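Local coordinates for FMN-binding protein (Syntrophomonas wolfei subsp. wolfei, PDB 3IN6) that is a flavoprotein that binds flavin mononucleotide, its substrate and reaction not established, at residues M14-L19 and I55-I60. Residues are numbered along the deposited sequence; the frame is centred on the assembly and turned at random.
Sequences MDRELL and IGDDTI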
HETATM    1  N   MSE A  14      23.729   7.551  -2.581  1.00 26.22           N
HETATM    2  CA  MSE A  14      22.554   6.839  -2.120  1.00 26.27           C
HETATM    3  C   MSE A  14      21.315   7.290  -2.889  1.00 25.43           C
HETATM    4  O   MSE A  14      20.522   6.466  -3.338  1.00 25.24           O
HETATM    5  CB  MSE A  14      22.342   7.053  -0.625  1.00 23.61           C
HETATM    6  CG  MSE A  14      21.109   6.363  -0.089  1.00 32.61           C
HETATM    7 SE   MSE A  14      21.127   4.436  -0.491  0.75 33.78          SE
HETATM    8  CE  MSE A  14      22.830   3.998   0.388  1.00 35.61           C
ATOM      9  N   ASP A  15      21.151   8.599  -3.038  1.00 25.94           N
ATOM     10  CA  ASP A  15      20.013   9.127  -3.766  1.00 25.50           C
ATOM     11  C   ASP A  15      19.966   8.621  -5.196  1.00 25.22           C
ATOM     12  O   ASP A  15      18.909   8.210  -5.659  1.00 25.06           O
ATOM     13  CB  ASP A  15      19.999  10.645  -3.725  1.00 26.25           C
ATOM     14  CG  ASP A  15      19.542  11.183  -2.380  1.00 31.11           C
ATOM     15  OD1 ASP A  15      19.230  10.377  -1.478  1.00 33.92           O
ATOM     16  OD2 ASP A  15      19.486  12.414  -2.227  1.00 35.33           O
ATOM     17  N   ARG A  16      21.107   8.628  -5.886  1.00 24.17           N
ATOM     18  CA  ARG A  16      21.158   8.151  -7.270  1.00 23.89           C
ATOM     19  C   ARG A  16      20.783   6.674  -7.357  1.00 24.16           C
ATOM     20  O   ARG A  16      20.093   6.246  -8.288  1.00 24.43           O
ATOM     21  CB  ARG A  16      22.538   8.405  -7.887  1.00 22.45           C
ATOM     22  CG  ARG A  16      22.731   7.899  -9.302  1.00 19.91           C
ATOM     23  CD  ARG A  16      21.620   8.313 -10.254  1.00 20.14           C
ATOM     24  NE  ARG A  16      21.418   9.752 -10.277  1.00 22.52           N
ATOM     25  CZ  ARG A  16      20.387  10.358 -10.849  1.00 26.53           C
ATOM     26  NH1 ARG A  16      19.426   9.655 -11.459  1.00 26.30           N
ATOM     27  NH2 ARG A  16      20.310  11.681 -10.796  1.00 27.65           N
ATOM     28  N   GLU A  17      21.248   5.901  -6.387  1.00 23.92           N
ATOM     29  CA  GLU A  17      20.929   4.475  -6.296  1.00 24.18           C
ATOM     30  C   GLU A  17      19.414   4.293  -6.155  1.00 22.82           C
ATOM     31  O   GLU A  17      18.810   3.476  -6.827  1.00 23.24           O
ATOM     32  CB  GLU A  17      21.580   3.892  -5.043  1.00 25.69           C
ATOM     33  CG  GLU A  17      23.100   3.845  -5.022  1.00 33.36           C
ATOM     34  CD  GLU A  17      23.636   2.470  -5.299  1.00 41.55           C
ATOM     35  OE1 GLU A  17      23.193   1.848  -6.287  1.00 53.18           O
ATOM     36  OE2 GLU A  17      24.492   2.009  -4.519  1.00 40.82           O
ATOM     37  N   LEU A  18      18.808   5.070  -5.264  1.00 22.93           N
ATOM     38  CA  LEU A  18      17.371   4.988  -5.038  1.00 22.89           C
ATOM     39  C   LEU A  18      16.585   5.408  -6.278  1.00 23.42           C
ATOM     40  O   LEU A  18      15.618   4.729  -6.653  1.00 25.74           O
ATOM     41  CB  LEU A  18      16.979   5.832  -3.837  1.00 23.69           C
ATOM     42  CG  LEU A  18      17.458   5.246  -2.507  1.00 28.24           C
ATOM     43  CD1 LEU A  18      17.446   6.308  -1.402  1.00 21.30           C
ATOM     44  CD2 LEU A  18      16.598   4.032  -2.134  1.00 21.12           C
ATOM     45  N   LEU A  19      16.997   6.512  -6.913  1.00 21.83           N
ATOM     46  CA  LEU A  19      16.344   6.987  -8.136  1.00 19.14           C
ATOM     47  C   LEU A  19      16.400   5.921  -9.242  1.00 18.21           C
ATOM     48  O   LEU A  19      15.421   5.706  -9.961  1.00 19.01           O
ATOM     49  CB  LEU A  19      16.995   8.278  -8.636  1.00 18.72           C
ATOM     50  CG  LEU A  19      16.685   9.561  -7.847  1.00 21.85           C
ATOM     51  CD1 LEU A  19      17.727  10.656  -8.084  1.00 20.77           C
ATOM     52  CD2 LEU A  19      15.277  10.019  -8.205  1.00 16.29           C
ATOM     53  N   ILE A  55       9.630   9.887 -15.173  1.00 21.23           N
ATOM     54  CA  ILE A  55      10.324  10.768 -16.117  1.00 22.31           C
ATOM     55  C   ILE A  55      11.333  11.589 -15.312  1.00 21.62           C
ATOM     56  O   ILE A  55      10.986  12.192 -14.291  1.00 22.00           O
ATOM     57  CB  ILE A  55       9.307  11.709 -16.841  1.00 22.40           C
ATOM     58  CG1 ILE A  55       8.264  10.886 -17.608  1.00 21.18           C
ATOM     59  CG2 ILE A  55      10.014  12.673 -17.776  1.00 19.46           C
ATOM     60  CD1 ILE A  55       7.039  11.672 -18.015  1.00 24.79           C
ATOM     61  N   GLY A  56      12.584  11.587 -15.760  1.00 22.86           N
ATOM     62  CA  GLY A  56      13.649  12.300 -15.075  1.00 22.65           C
ATOM     63  C   GLY A  56      13.898  11.693 -13.706  1.00 22.83           C
ATOM     64  O   GLY A  56      13.926  10.456 -13.548  1.00 19.34           O
ATOM     65  N   ASP A  57      14.077  12.579 -12.731  1.00 19.61           N
ATOM     66  CA  ASP A  57      14.307  12.226 -11.342  1.00 19.46           C
ATOM     67  C   ASP A  57      13.223  12.790 -10.436  1.00 21.47           C
ATOM     68  O   ASP A  57      13.262  12.555  -9.216  1.00 23.33           O
ATOM     69  CB  ASP A  57      15.627  12.852 -10.866  1.00 17.73           C
ATOM     70  CG  ASP A  57      16.868  12.239 -11.528  1.00 23.08           C
ATOM     71  OD1 ASP A  57      16.843  11.060 -11.941  1.00 23.81           O
ATOM     72  OD2 ASP A  57      17.894  12.944 -11.614  1.00 26.25           O
ATOM     73  N   ASP A  58      12.277  13.535 -11.008  1.00 18.77           N
ATOM     74  CA  ASP A  58      11.274  14.232 -10.223  1.00 21.99           C
ATOM     75  C   ASP A  58       9.806  13.968 -10.589  1.00 20.63           C
ATOM     76  O   ASP A  58       8.928  14.512  -9.947  1.00 19.49           O
ATOM     77  CB  ASP A  58      11.564  15.738 -10.303  1.00 19.38           C
ATOM     78  CG  ASP A  58      11.714  16.240 -11.746  1.00 27.20           C
ATOM     79  OD1 ASP A  58      10.961  15.796 -12.635  1.00 24.83           O
ATOM     80  OD2 ASP A  58      12.611  17.077 -11.999  1.00 38.89           O
ATOM     81  N   THR A  59       9.522  13.112 -11.565  1.00 20.67           N
ATOM     82  CA  THR A  59       8.135  12.974 -12.020  1.00 19.38           C
ATOM     83  C   THR A  59       7.648  11.541 -12.220  1.00 20.19           C
ATOM     84  O   THR A  59       8.377  10.692 -12.722  1.00 19.03           O
ATOM     85  CB  THR A  59       7.972  13.681 -13.390  1.00 20.21           C
ATOM     86  OG1 THR A  59       8.453  15.028 -13.318  1.00 21.51           O
ATOM     87  CG2 THR A  59       6.525  13.678 -13.872  1.00 18.51           C
ATOM     88  N   ILE A  60       6.407  11.281 -11.816  1.00 21.85           N
ATOM     89  CA  ILE A  60       5.735  10.013 -12.130  1.00 21.62           C
ATOM     90  C   ILE A  60       4.409  10.409 -12.771  1.00 19.10           C
ATOM     91  O   ILE A  60       3.713  11.306 -12.283  1.00 15.93           O
ATOM     92  CB  ILE A  60       5.497   9.079 -10.907  1.00 22.97           C
ATOM     93  CG1 ILE A  60       6.812   8.500 -10.397  1.00 22.65           C
ATOM     94  CG2 ILE A  60       4.594   7.898 -11.297  1.00 20.43           C
ATOM     95  CD1 ILE A  60       6.666   7.810  -9.053  1.00 27.44           C
TER
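Leu-19 lays its two methyl groups over Asp-57: CD2 of Leu-19 lies 3.4 Å from the backbone O of Asp-57, and CD1 rests beside the carboxylate carbon. One turn back on the same helix face, Arg-16 meets that carboxylate end-on. NH1 of Arg-16 donates to OD1 of Asp-57 at 3.0 Å. The second prong, from NH2 of Arg-16 to OD2 of Asp-57, is 2.8 Å long and nearly straight. The pair is bidentate but not coplanar: the two flat groups are turned 51° apart, OD2 lying close to the guanidinium plane while NH2 reaches it from above the carboxylate plane. The arginine chain leaves the helix with CG anti to the backbone N (chi1 177°), then bends at chi2 and chi3, so that CD1 of Leu-19 lies 3.7 Å above the guanidinium plane, offset toward its rim. Additional salt bridges widen the network, from Glu-20 to NH1 of Arg-16 and from Arg-23 to OD1 of Asp-57. An asparagine here, uncharged and with an N-H group in place of one carboxylate oxygen, would probably break one prong of the grip and cost Arg-23 its ionic partner on this turn. Here an apolar methyl contact sits beside a surface ion pair, joining the long N-terminal helix 2-28 to the tight turn of a beta-hairpin, strands 52-55 and 59-64, at the edge of this chain's antiparallel sheet.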